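PDB 2NXW: phenyl-3-pyruvate decarboxylase from Azospirillum brasilense, which catalyses the decarboxylation of indole-3-pyruvate to indole-3-acetaldehyde, a step in auxin biosynthesis, using thiamine diphosphate and a metal ion. Local coordinates for residues A[35-40]-A[80-85]; A[247-252]-A[346-351]; A[470-475]-A[534-539]. All coordinates share one frame; numbering follows the deposited sequence.

Contact 1 (A[35-40]-A[80-85]); sequences GAQAMF and RYSSTL
Gly35 and Ala36 pass beside Thr84 and Leu85 with their CA atoms closest at Ala36–Leu85, 5.2 Å apart, where the chain turns out of two helices toward neighbouring strands, 39-41 and 86-90, of the parallel sheet of the N-terminal alpha/beta domain. Gly35, at a phi of 101°, is the C-prime residue of the Schellman motif that ends helix 23-33, and its bare CA side faces Thr84. Thr84 OG1 packs against the Gly35 carbonyl group, 3.1 Å from Gly35 C, but the angle is too poor for a hydrogen bond to Gly35 O. With OG1 set opposite the backbone N (chi1 -169°), Thr84 CG2 comes 3.5 Å from Gly35 O. Closer to the surface, the extended side chain of Gln37 reaches across to Ser82, in the last part of helix 68-82; Ser82 OG donates to Gln37 OE1 over 2.6 Å, tilted 30° from the carbonyl plane. Ala36 meets Leu85 through its backbone, with Ala36 CA 3.7 Å from Leu85 O. Gln37 and Tyr81 both also touch Val437 on helix 427-437, so this edge meets the C-terminal part of the chain. One water completes the bridge between the backbones, accepting from Gln37 N at 2.9 Å and donating to Leu85 O at 2.8 Å.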
ATOM      1  N   GLY A  35     -22.553 -16.161  25.941  1.00 16.74           N
ATOM      2  CA  GLY A  35     -21.611 -16.987  26.671  1.00 15.79           C
ATOM      3  C   GLY A  35     -20.449 -16.350  27.404  1.00 15.65           C
ATOM      4  O   GLY A  35     -19.731 -17.056  28.111  1.00 17.07           O
ATOM      5  N   ALA A  36     -20.258 -15.042  27.261  1.00 16.27           N
ATOM      6  CA  ALA A  36     -19.151 -14.377  27.938  1.00 16.43           C
ATOM      7  C   ALA A  36     -19.263 -14.632  29.434  1.00 17.06           C
ATOM      8  O   ALA A  36     -20.368 -14.603  30.001  1.00 18.02           O
ATOM      9  CB  ALA A  36     -19.181 -12.890  27.652  1.00 15.44           C
ATOM     10  N   GLN A  37     -18.125 -14.867  30.083  1.00 15.53           N
ATOM     11  CA  GLN A  37     -18.115 -15.178  31.507  1.00 15.84           C
ATOM     12  C   GLN A  37     -17.461 -14.135  32.400  1.00 16.60           C
ATOM     13  O   GLN A  37     -17.537 -14.220  33.626  1.00 17.52           O
ATOM     14  CB  GLN A  37     -17.429 -16.526  31.726  1.00 16.53           C
ATOM     15  CG  GLN A  37     -18.128 -17.678  31.020  1.00 17.51           C
ATOM     16  CD  GLN A  37     -17.386 -18.990  31.155  1.00 19.12           C
ATOM     17  OE1 GLN A  37     -16.249 -19.125  30.709  1.00 17.96           O
ATOM     18  NE2 GLN A  37     -18.032 -19.972  31.769  1.00 21.16           N
ATOM     19  N   ALA A  38     -16.808 -13.152  31.795  1.00 15.90           N
ATOM     20  CA  ALA A  38     -16.150 -12.119  32.572  1.00 15.68           C
ATOM     21  C   ALA A  38     -15.722 -11.001  31.650  1.00 14.61           C
ATOM     22  O   ALA A  38     -15.770 -11.135  30.435  1.00 15.10           O
ATOM     23  CB  ALA A  38     -14.923 -12.702  33.266  1.00 17.01           C
ATOM     24  N   MET A  39     -15.336  -9.886  32.246  1.00 15.42           N
ATOM     25  CA  MET A  39     -14.817  -8.782  31.473  1.00 14.75           C
ATOM     26  C   MET A  39     -13.543  -8.352  32.159  1.00 14.05           C
ATOM     27  O   MET A  39     -13.529  -8.053  33.358  1.00 15.05           O
ATOM     28  CB  MET A  39     -15.779  -7.605  31.410  1.00 16.63           C
ATOM     29  CG  MET A  39     -15.227  -6.514  30.482  1.00 17.37           C
ATOM     30  SD  MET A  39     -16.437  -5.280  30.034  1.00 21.87           S
ATOM     31  CE  MET A  39     -16.679  -4.608  31.616  1.00 10.75           C
ATOM     32  N   PHE A  40     -12.457  -8.378  31.401  1.00 13.65           N
ATOM     33  CA  PHE A  40     -11.160  -7.966  31.911  1.00 12.74           C
ATOM     34  C   PHE A  40     -10.935  -6.542  31.432  1.00 12.76           C
ATOM     35  O   PHE A  40     -11.375  -6.179  30.343  1.00 13.30           O
ATOM     36  CB  PHE A  40     -10.064  -8.877  31.347  1.00 13.55           C
ATOM     37  CG  PHE A  40     -10.224 -10.311  31.732  1.00 11.35           C
ATOM     38  CD1 PHE A  40      -9.703 -10.785  32.944  1.00 11.04           C
ATOM     39  CD2 PHE A  40     -10.926 -11.184  30.914  1.00 11.35           C
ATOM     40  CE1 PHE A  40      -9.887 -12.111  33.321  1.00 12.72           C
ATOM     41  CE2 PHE A  40     -11.118 -12.512  31.282  1.00 13.49           C
ATOM     42  CZ  PHE A  40     -10.595 -12.978  32.494  1.00 12.67           C
ATOM     43  N   ARG A  80     -10.756 -18.884  24.815  1.00 12.47           N
ATOM     44  CA  ARG A  80     -10.275 -20.205  24.453  1.00 13.29           C
ATOM     45  C   ARG A  80     -10.710 -21.261  25.455  1.00 13.48           C
ATOM     46  O   ARG A  80     -11.058 -22.377  25.072  1.00 15.48           O
ATOM     47  CB  ARG A  80      -8.747 -20.206  24.384  1.00 13.19           C
ATOM     48  CG  ARG A  80      -8.179 -19.301  23.321  1.00 13.42           C
ATOM     49  CD  ARG A  80      -6.667 -19.483  23.201  1.00 15.04           C
ATOM     50  NE  ARG A  80      -6.057 -18.364  22.502  1.00 13.52           N
ATOM     51  CZ  ARG A  80      -4.897 -18.423  21.857  1.00 13.34           C
ATOM     52  NH1 ARG A  80      -4.220 -19.565  21.804  1.00 16.41           N
ATOM     53  NH2 ARG A  80      -4.400 -17.333  21.296  1.00 14.94           N
ATOM     54  N   TYR A  81     -10.686 -20.912  26.737  1.00 13.44           N
ATOM     55  CA  TYR A  81     -11.028 -21.864  27.777  1.00 14.28           C
ATOM     56  C   TYR A  81     -12.433 -22.434  27.638  1.00 14.47           C
ATOM     57  O   TYR A  81     -12.631 -23.644  27.768  1.00 15.70           O
ATOM     58  CB  TYR A  81     -10.880 -21.219  29.160  1.00 14.23           C
ATOM     59  CG  TYR A  81     -10.987 -22.217  30.299  1.00 14.56           C
ATOM     60  CD1 TYR A  81      -9.863 -22.917  30.749  1.00 14.41           C
ATOM     61  CD2 TYR A  81     -12.219 -22.505  30.885  1.00 14.32           C
ATOM     62  CE1 TYR A  81      -9.965 -23.885  31.759  1.00 14.84           C
ATOM     63  CE2 TYR A  81     -12.332 -23.469  31.891  1.00 15.21           C
ATOM     64  CZ  TYR A  81     -11.201 -24.155  32.321  1.00 15.45           C
ATOM     65  OH  TYR A  81     -11.304 -25.126  33.290  1.00 16.20           O
ATOM     66  N   SER A  82     -13.395 -21.562  27.358  1.00 14.92           N
ATOM     67  CA  SER A  82     -14.796 -21.971  27.248  1.00 16.14           C
ATOM     68  C   SER A  82     -15.369 -21.933  25.832  1.00 16.80           C
ATOM     69  O   SER A  82     -16.582 -22.098  25.656  1.00 18.84           O
ATOM     70  CB  SER A  82     -15.645 -21.084  28.165  1.00 16.95           C
ATOM     71  OG  SER A  82     -15.232 -21.191  29.519  1.00 18.83           O
ATOM     72  N   SER A  83     -14.513 -21.737  24.832  1.00 16.33           N
ATOM     73  CA  SER A  83     -14.925 -21.646  23.423  1.00 16.69           C
ATOM     74  C   SER A  83     -16.085 -20.667  23.292  1.00 16.81           C
ATOM     75  O   SER A  83     -17.123 -20.965  22.699  1.00 19.10           O
ATOM     76  CB  SER A  83     -15.318 -23.026  22.869  1.00 18.64           C
ATOM     77  OG  SER A  83     -14.174 -23.874  22.792  1.00 22.21           O
ATOM     78  N   THR A  84     -15.896 -19.483  23.859  1.00 15.44           N
ATOM     79  CA  THR A  84     -16.920 -18.453  23.825  1.00 15.72           C
ATOM     80  C   THR A  84     -16.281 -17.098  23.538  1.00 16.09           C
ATOM     81  O   THR A  84     -15.124 -17.035  23.104  1.00 15.02           O
ATOM     82  CB  THR A  84     -17.695 -18.434  25.167  1.00 16.83           C
ATOM     83  OG1 THR A  84     -18.852 -17.596  25.048  1.00 17.59           O
ATOM     84  CG2 THR A  84     -16.821 -17.924  26.300  1.00 16.52           C
ATOM     85  N   LEU A  85     -17.026 -16.020  23.756  1.00 15.33           N
ATOM     86  CA  LEU A  85     -16.490 -14.679  23.531  1.00 14.84           C
ATOM     87  C   LEU A  85     -15.673 -14.222  24.722  1.00 14.46           C
ATOM     88  O   LEU A  85     -16.055 -14.469  25.873  1.00 14.02           O
ATOM     89  CB  LEU A  85     -17.618 -13.658  23.330  1.00 15.03           C
ATOM     90  CG  LEU A  85     -18.518 -13.824  22.108  1.00 15.42           C
ATOM     91  CD1 LEU A  85     -19.537 -12.701  22.107  1.00 15.49           C
ATOM     92  CD2 LEU A  85     -17.692 -13.789  20.823  1.00 16.88           C
TER
HETATM   93  O   HOH W   1     -15.606 -14.852  28.603  1.00 13.16           O

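Contact 2 (A[247-252]-A[346-351]); sequences QRLGVP and ERLPPS. Unlike the reference sequence in segment 346-351: Arg347 (reference Gly).
Arg248, in the last turn of helix 239-249, stretches its whole side chain along the backbone of Leu348, Pro349 and Pro350, in the loop that follows helix 337-346. CG stands opposite the carbonyl carbon (chi1 -60°) and the chain then runs straight to NE, carrying Arg248 CD to 3.3 Å from Pro349 O. At the tip Arg248 NH1 donates to Leu348 O, 2.9 Å away, in a bent bond (137° at the hydrogen) whose acceptor lies 24° out of the guanidinium plane. Pro350 CA sits over one face of that group, toward its rim, while NE is held by a salt bridge to Glu244. Leu348 nestles against the aliphatic root, its CB 3.8 Å from Arg248 CB, and its CD1 meets Leu249 CD1 at 4.2 Å. Gln247 swings its amide beside Ser351 O without bonding to it; NE2 instead donates to Arg353 O. Two waters supplement the direct contacts, one donating to both Arg248 O and Pro349 O, the other linking Gln247 O with Ser351 OG. Within the central domain, the junction lies on the surface beside helix 205-221, which Leu249 and Arg347 touch, while Val251 leads the chain inward against strand 225-229.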
ATOM      1  N   GLN A 247     -14.963 -41.404  12.149  1.00 15.92           N
ATOM      2  CA  GLN A 247     -15.227 -42.831  12.143  1.00 17.32           C
ATOM      3  C   GLN A 247     -15.796 -43.263  10.791  1.00 18.14           C
ATOM      4  O   GLN A 247     -15.358 -44.264  10.221  1.00 18.81           O
ATOM      5  CB  GLN A 247     -16.197 -43.195  13.275  1.00 16.17           C
ATOM      6  CG  GLN A 247     -16.584 -44.674  13.321  1.00 17.67           C
ATOM      7  CD  GLN A 247     -17.370 -45.035  14.578  1.00 17.98           C
ATOM      8  OE1 GLN A 247     -18.364 -44.383  14.919  1.00 20.08           O
ATOM      9  NE2 GLN A 247     -16.931 -46.081  15.267  1.00 18.78           N
ATOM     10  N   ARG A 248     -16.749 -42.500  10.264  1.00 17.62           N
ATOM     11  CA  ARG A 248     -17.369 -42.848   8.983  1.00 18.30           C
ATOM     12  C   ARG A 248     -16.481 -42.645   7.757  1.00 18.59           C
ATOM     13  O   ARG A 248     -16.588 -43.388   6.780  1.00 18.92           O
ATOM     14  CB  ARG A 248     -18.663 -42.055   8.784  1.00 18.04           C
ATOM     15  CG  ARG A 248     -19.719 -42.296   9.852  1.00 18.77           C
ATOM     16  CD  ARG A 248     -21.072 -41.748   9.418  1.00 20.11           C
ATOM     17  NE  ARG A 248     -22.053 -41.868  10.491  1.00 21.51           N
ATOM     18  CZ  ARG A 248     -23.357 -41.674  10.337  1.00 24.60           C
ATOM     19  NH1 ARG A 248     -23.844 -41.352   9.144  1.00 26.20           N
ATOM     20  NH2 ARG A 248     -24.171 -41.791  11.378  1.00 25.78           N
ATOM     21  N   LEU A 249     -15.603 -41.646   7.800  1.00 18.42           N
ATOM     22  CA  LEU A 249     -14.743 -41.356   6.659  1.00 17.72           C
ATOM     23  C   LEU A 249     -13.691 -42.437   6.422  1.00 17.70           C
ATOM     24  O   LEU A 249     -13.249 -42.646   5.297  1.00 18.85           O
ATOM     25  CB  LEU A 249     -14.088 -39.990   6.850  1.00 17.17           C
ATOM     26  CG  LEU A 249     -13.389 -39.396   5.630  1.00 17.93           C
ATOM     27  CD1 LEU A 249     -14.379 -39.163   4.503  1.00 19.82           C
ATOM     28  CD2 LEU A 249     -12.758 -38.080   6.036  1.00 18.60           C
ATOM     29  N   GLY A 250     -13.280 -43.112   7.491  1.00 17.67           N
ATOM     30  CA  GLY A 250     -12.331 -44.201   7.367  1.00 19.34           C
ATOM     31  C   GLY A 250     -10.909 -43.917   6.933  1.00 19.48           C
ATOM     32  O   GLY A 250     -10.268 -44.781   6.334  1.00 22.10           O
ATOM     33  N   VAL A 251     -10.410 -42.719   7.218  1.00 17.46           N
ATOM     34  CA  VAL A 251      -9.038 -42.370   6.857  1.00 17.53           C
ATOM     35  C   VAL A 251      -8.251 -41.996   8.108  1.00 16.72           C
ATOM     36  O   VAL A 251      -8.833 -41.697   9.146  1.00 17.45           O
ATOM     37  CB  VAL A 251      -8.988 -41.184   5.849  1.00 17.32           C
ATOM     38  CG1 VAL A 251      -9.830 -41.515   4.620  1.00 17.89           C
ATOM     39  CG2 VAL A 251      -9.494 -39.903   6.501  1.00 17.07           C
ATOM     40  N   PRO A 252      -6.909 -42.043   8.034  1.00 16.23           N
ATOM     41  CA  PRO A 252      -6.069 -41.695   9.188  1.00 16.51           C
ATOM     42  C   PRO A 252      -6.388 -40.300   9.709  1.00 15.77           C
ATOM     43  O   PRO A 252      -6.623 -39.374   8.927  1.00 16.81           O
ATOM     44  CB  PRO A 252      -4.657 -41.788   8.621  1.00 17.85           C
ATOM     45  CG  PRO A 252      -4.781 -42.910   7.635  1.00 17.18           C
ATOM     46  CD  PRO A 252      -6.088 -42.586   6.936  1.00 16.78           C
ATOM     47  N   GLU A 346     -24.244 -36.955   6.068  1.00 21.06           N
ATOM     48  CA  GLU A 346     -25.430 -37.393   5.341  1.00 22.85           C
ATOM     49  C   GLU A 346     -25.078 -38.309   4.175  1.00 22.30           C
ATOM     50  O   GLU A 346     -25.920 -39.084   3.711  1.00 22.93           O
ATOM     51  CB  GLU A 346     -26.176 -36.172   4.811  1.00 25.13           C
ATOM     52  CG  GLU A 346     -26.976 -35.427   5.859  1.00 31.21           C
ATOM     53  CD  GLU A 346     -27.336 -34.022   5.421  1.00 34.75           C
ATOM     54  OE1 GLU A 346     -27.610 -33.826   4.216  1.00 37.76           O
ATOM     55  OE2 GLU A 346     -27.353 -33.115   6.283  1.00 38.41           O
ATOM     56  N   ARG A 347     -23.834 -38.230   3.712  1.00 20.84           N
ATOM     57  CA  ARG A 347     -23.373 -39.023   2.574  1.00 20.13           C
ATOM     58  C   ARG A 347     -22.499 -40.226   2.921  1.00 20.50           C
ATOM     59  O   ARG A 347     -21.978 -40.904   2.031  1.00 22.61           O
ATOM     60  CB  ARG A 347     -22.624 -38.109   1.605  1.00 19.26           C
ATOM     61  CG  ARG A 347     -23.501 -37.003   1.040  1.00 19.89           C
ATOM     62  CD  ARG A 347     -22.678 -35.905   0.384  1.00 19.59           C
ATOM     63  NE  ARG A 347     -23.525 -34.991  -0.375  1.00 18.89           N
ATOM     64  CZ  ARG A 347     -24.444 -34.193   0.164  1.00 20.32           C
ATOM     65  NH1 ARG A 347     -24.639 -34.182   1.480  1.00 21.36           N
ATOM     66  NH2 ARG A 347     -25.194 -33.420  -0.619  1.00 22.68           N
ATOM     67  N   LEU A 348     -22.344 -40.492   4.212  1.00 20.86           N
ATOM     68  CA  LEU A 348     -21.536 -41.609   4.679  1.00 20.99           C
ATOM     69  C   LEU A 348     -22.349 -42.535   5.567  1.00 21.16           C
ATOM     70  O   LEU A 348     -23.052 -42.085   6.467  1.00 21.92           O
ATOM     71  CB  LEU A 348     -20.332 -41.092   5.480  1.00 20.73           C
ATOM     72  CG  LEU A 348     -19.277 -40.279   4.728  1.00 21.30           C
ATOM     73  CD1 LEU A 348     -18.390 -39.538   5.730  1.00 20.17           C
ATOM     74  CD2 LEU A 348     -18.445 -41.203   3.854  1.00 21.14           C
ATOM     75  N   PRO A 349     -22.268 -43.851   5.328  1.00 21.69           N
ATOM     76  CA  PRO A 349     -23.045 -44.737   6.191  1.00 22.84           C
ATOM     77  C   PRO A 349     -22.374 -44.890   7.554  1.00 22.30           C
ATOM     78  O   PRO A 349     -21.180 -44.619   7.713  1.00 22.54           O
ATOM     79  CB  PRO A 349     -23.066 -46.047   5.404  1.00 23.91           C
ATOM     80  CG  PRO A 349     -21.736 -46.044   4.736  1.00 22.68           C
ATOM     81  CD  PRO A 349     -21.596 -44.604   4.254  1.00 21.98           C
ATOM     82  N   PRO A 350     -23.142 -45.302   8.568  1.00 23.33           N
ATOM     83  CA  PRO A 350     -22.597 -45.493   9.915  1.00 23.12           C
ATOM     84  C   PRO A 350     -21.499 -46.557   9.843  1.00 22.91           C
ATOM     85  O   PRO A 350     -21.474 -47.369   8.917  1.00 22.68           O
ATOM     86  CB  PRO A 350     -23.805 -45.993  10.705  1.00 24.65           C
ATOM     87  CG  PRO A 350     -24.974 -45.402   9.980  1.00 25.59           C
ATOM     88  CD  PRO A 350     -24.588 -45.577   8.538  1.00 24.46           C
ATOM     89  N   SER A 351     -20.587 -46.546  10.807  1.00 22.76           N
ATOM     90  CA  SER A 351     -19.512 -47.528  10.843  1.00 22.77           C
ATOM     91  C   SER A 351     -19.128 -47.776  12.294  1.00 22.74           C
ATOM     92  O   SER A 351     -19.290 -46.889  13.138  1.00 22.45           O
ATOM     93  CB  SER A 351     -18.295 -47.008  10.072  1.00 24.22           C
ATOM     94  OG  SER A 351     -17.223 -47.932  10.114  1.00 25.99           O
TER
HETATM   95  O   HOH W   2     -15.353 -46.207   8.357  1.00 32.02           O
HETATM   96  O   HOH W   3     -18.792 -45.143   6.443  1.00 25.44           O

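Contact 3 (A[470-475]-A[534-539]); sequences IVILFN and QLIEAM
Val471 pairs with Leu535 in parallel strands 470-475 and 534-539, neighbours in the sheet of the C-terminal thiamine-diphosphate-binding domain. Five backbone hydrogen bonds join the strands in the regular parallel pattern, beginning with Val471 N to Gln534 O at 2.7 Å. Packing is close on the face of Val471, Leu473 and Leu535: Leu535 CD1 lies 3.7 Å from Val471 CG1 and 4.0 Å from Leu473 CB. The other face meets more loosely between the strands, with Ile472 CG1 4.5 Å from Ile536 CD1 and the Phe474 side chain standing off from strand 534-539; Ile536 is covered there by helix 516-528. Partly exposed Met539 marks the end nearest solvent, its doubly bent chain bringing Met539 CE to 3.7 Å from Asn475 ND2. Beside it Asn475 and Glu537 run the same way with amide and carboxylate planes 17° apart, and Asn475 ND2 donates to the anti side of Glu537 OE2 over 2.8 Å. Arg512 forms a salt bridge to that oxygen, and the backbone N of Phe499 and of Ala500 bind the carboxylate too. So many donors would favour a charged glutamate, and the amide's other end, Asn475 OD1 bound to Ala477 N, spans the magnesium ligand Asn476, consistent with an ordered metal site.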
ATOM      1  N   ILE A 470      -0.366 -22.269  39.595  1.00  9.56           N
ATOM      2  CA  ILE A 470       0.986 -22.786  39.836  1.00 10.58           C
ATOM      3  C   ILE A 470       1.751 -22.325  38.604  1.00 11.51           C
ATOM      4  O   ILE A 470       1.297 -22.522  37.470  1.00 12.18           O
ATOM      5  CB  ILE A 470       1.028 -24.323  39.892  1.00 11.09           C
ATOM      6  CG1 ILE A 470       0.219 -24.812  41.101  1.00 13.86           C
ATOM      7  CG2 ILE A 470       2.486 -24.808  40.025  1.00 11.77           C
ATOM      8  CD1 ILE A 470       0.042 -26.337  41.163  1.00 13.74           C
ATOM      9  N   VAL A 471       2.904 -21.716  38.837  1.00 10.98           N
ATOM     10  CA  VAL A 471       3.717 -21.210  37.743  1.00 10.80           C
ATOM     11  C   VAL A 471       5.121 -21.775  37.810  1.00 11.31           C
ATOM     12  O   VAL A 471       5.806 -21.604  38.818  1.00 11.31           O
ATOM     13  CB  VAL A 471       3.812 -19.675  37.808  1.00 10.31           C
ATOM     14  CG1 VAL A 471       4.598 -19.128  36.610  1.00 11.92           C
ATOM     15  CG2 VAL A 471       2.408 -19.075  37.815  1.00 13.27           C
ATOM     16  N   ILE A 472       5.540 -22.462  36.751  1.00 11.15           N
ATOM     17  CA  ILE A 472       6.907 -22.991  36.694  1.00 10.39           C
ATOM     18  C   ILE A 472       7.670 -22.066  35.748  1.00 10.34           C
ATOM     19  O   ILE A 472       7.377 -22.012  34.551  1.00 11.27           O
ATOM     20  CB  ILE A 472       6.963 -24.438  36.168  1.00 10.38           C
ATOM     21  CG1 ILE A 472       6.122 -25.360  37.070  1.00 11.45           C
ATOM     22  CG2 ILE A 472       8.417 -24.914  36.163  1.00 11.52           C
ATOM     23  CD1 ILE A 472       6.042 -26.800  36.584  1.00 13.24           C
ATOM     24  N   LEU A 473       8.625 -21.326  36.306  1.00 10.30           N
ATOM     25  CA  LEU A 473       9.424 -20.368  35.556  1.00 10.12           C
ATOM     26  C   LEU A 473      10.759 -21.005  35.203  1.00 11.16           C
ATOM     27  O   LEU A 473      11.535 -21.359  36.090  1.00 11.53           O
ATOM     28  CB  LEU A 473       9.618 -19.115  36.412  1.00 11.00           C
ATOM     29  CG  LEU A 473      10.115 -17.805  35.787  1.00 11.02           C
ATOM     30  CD1 LEU A 473      10.062 -16.700  36.852  1.00 12.47           C
ATOM     31  CD2 LEU A 473      11.543 -17.971  35.233  1.00 13.59           C
ATOM     32  N   PHE A 474      11.005 -21.150  33.904  1.00 10.07           N
ATOM     33  CA  PHE A 474      12.231 -21.753  33.378  1.00 11.33           C
ATOM     34  C   PHE A 474      13.285 -20.645  33.361  1.00 11.15           C
ATOM     35  O   PHE A 474      13.308 -19.812  32.448  1.00 12.40           O
ATOM     36  CB  PHE A 474      11.992 -22.260  31.940  1.00  9.99           C
ATOM     37  CG  PHE A 474      11.118 -23.494  31.832  1.00 10.29           C
ATOM     38  CD1 PHE A 474      11.460 -24.511  30.946  1.00 10.76           C
ATOM     39  CD2 PHE A 474       9.921 -23.610  32.554  1.00 11.92           C
ATOM     40  CE1 PHE A 474      10.639 -25.623  30.771  1.00 13.29           C
ATOM     41  CE2 PHE A 474       9.088 -24.721  32.386  1.00 12.24           C
ATOM     42  CZ  PHE A 474       9.447 -25.730  31.492  1.00 12.58           C
ATOM     43  N   ASN A 475      14.172 -20.634  34.352  1.00 10.58           N
ATOM     44  CA  ASN A 475      15.159 -19.566  34.409  1.00 11.09           C
ATOM     45  C   ASN A 475      16.544 -19.978  33.949  1.00 11.05           C
ATOM     46  O   ASN A 475      17.341 -20.516  34.735  1.00 12.41           O
ATOM     47  CB  ASN A 475      15.248 -18.977  35.826  1.00 11.72           C
ATOM     48  CG  ASN A 475      16.004 -17.661  35.854  1.00 10.19           C
ATOM     49  OD1 ASN A 475      16.642 -17.281  34.866  1.00 10.83           O
ATOM     50  ND2 ASN A 475      15.955 -16.964  36.975  1.00 12.15           N
ATOM     51  N   GLN A 534       1.636 -20.123  43.378  1.00 11.37           N
ATOM     52  CA  GLN A 534       2.874 -20.814  43.701  1.00 11.05           C
ATOM     53  C   GLN A 534       3.830 -20.680  42.535  1.00 12.88           C
ATOM     54  O   GLN A 534       3.544 -21.158  41.440  1.00 15.22           O
ATOM     55  CB  GLN A 534       2.583 -22.290  43.952  1.00 11.67           C
ATOM     56  CG  GLN A 534       1.555 -22.539  45.055  1.00 12.21           C
ATOM     57  CD  GLN A 534       2.081 -22.189  46.425  1.00 14.42           C
ATOM     58  OE1 GLN A 534       3.148 -22.663  46.828  1.00 14.50           O
ATOM     59  NE2 GLN A 534       1.338 -21.357  47.156  1.00 12.38           N
ATOM     60  N   LEU A 535       4.959 -20.030  42.784  1.00 11.63           N
ATOM     61  CA  LEU A 535       5.958 -19.815  41.750  1.00 11.83           C
ATOM     62  C   LEU A 535       7.194 -20.673  42.009  1.00 11.55           C
ATOM     63  O   LEU A 535       7.871 -20.523  43.028  1.00 13.84           O
ATOM     64  CB  LEU A 535       6.345 -18.334  41.715  1.00 11.15           C
ATOM     65  CG  LEU A 535       7.452 -17.935  40.731  1.00 13.65           C
ATOM     66  CD1 LEU A 535       7.009 -18.245  39.314  1.00 15.51           C
ATOM     67  CD2 LEU A 535       7.762 -16.451  40.880  1.00 16.09           C
ATOM     68  N   ILE A 536       7.459 -21.594  41.096  1.00 10.66           N
ATOM     69  CA  ILE A 536       8.634 -22.453  41.192  1.00 11.10           C
ATOM     70  C   ILE A 536       9.620 -21.926  40.152  1.00 11.49           C
ATOM     71  O   ILE A 536       9.374 -22.036  38.946  1.00 11.23           O
ATOM     72  CB  ILE A 536       8.299 -23.932  40.874  1.00 10.65           C
ATOM     73  CG1 ILE A 536       7.256 -24.463  41.872  1.00 12.25           C
ATOM     74  CG2 ILE A 536       9.588 -24.784  40.953  1.00 12.23           C
ATOM     75  CD1 ILE A 536       6.696 -25.830  41.496  1.00 14.46           C
ATOM     76  N   GLU A 537      10.715 -21.343  40.625  1.00 10.80           N
ATOM     77  CA  GLU A 537      11.740 -20.793  39.743  1.00 10.92           C
ATOM     78  C   GLU A 537      12.796 -21.874  39.553  1.00 10.20           C
ATOM     79  O   GLU A 537      13.638 -22.092  40.435  1.00 12.42           O
ATOM     80  CB  GLU A 537      12.345 -19.539  40.377  1.00 11.70           C
ATOM     81  CG  GLU A 537      13.421 -18.908  39.513  1.00 12.86           C
ATOM     82  CD  GLU A 537      14.150 -17.782  40.203  1.00 13.04           C
ATOM     83  OE1 GLU A 537      14.134 -17.710  41.455  1.00 11.72           O
ATOM     84  OE2 GLU A 537      14.763 -16.968  39.481  1.00 14.57           O
ATOM     85  N   ALA A 538      12.747 -22.538  38.402  1.00 10.85           N
ATOM     86  CA  ALA A 538      13.666 -23.632  38.101  1.00 10.75           C
ATOM     87  C   ALA A 538      14.879 -23.123  37.357  1.00 12.15           C
ATOM     88  O   ALA A 538      14.758 -22.665  36.222  1.00 12.95           O
ATOM     89  CB  ALA A 538      12.960 -24.694  37.271  1.00 12.26           C
ATOM     90  N   MET A 539      16.045 -23.194  37.997  1.00 11.26           N
ATOM     91  CA  MET A 539      17.279 -22.749  37.356  1.00 11.84           C
ATOM     92  C   MET A 539      17.718 -23.824  36.358  1.00 12.13           C
ATOM     93  O   MET A 539      17.795 -25.005  36.686  1.00 13.44           O
ATOM     94  CB  MET A 539      18.363 -22.516  38.409  1.00 11.07           C
ATOM     95  CG  MET A 539      17.922 -21.608  39.563  1.00 12.54           C
ATOM     96  SD  MET A 539      17.161 -20.036  39.000  1.00 12.85           S
ATOM     97  CE  MET A 539      18.611 -19.209  38.324  1.00 15.44           C
TER

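How the contacts relate
The three contacts follow one another along the chain, one each in the N-terminal, central and C-terminal domains of this thiamine diphosphate enzyme. Contact 3 lies nearest the cofactor: the Phe474 side chain is about 6 Å from both thiamine diphosphate and magnesium, and strand 470-475 runs straight into the metal ligand Asn476, with Ser478 two residues on. Contact 1 is away from the known sites, although helix 68-82, whose last part lies there, starts at the cofactor-pocket residue Glu68, as in this family probably serving the cofactor held by a neighbouring subunit. Its centre is 27 Å from that of contact 3, with nearest atoms about 12 Å apart. Contact 2 is the most remote, its centre 33 and 46 Å from the centres of contacts 1 and 3.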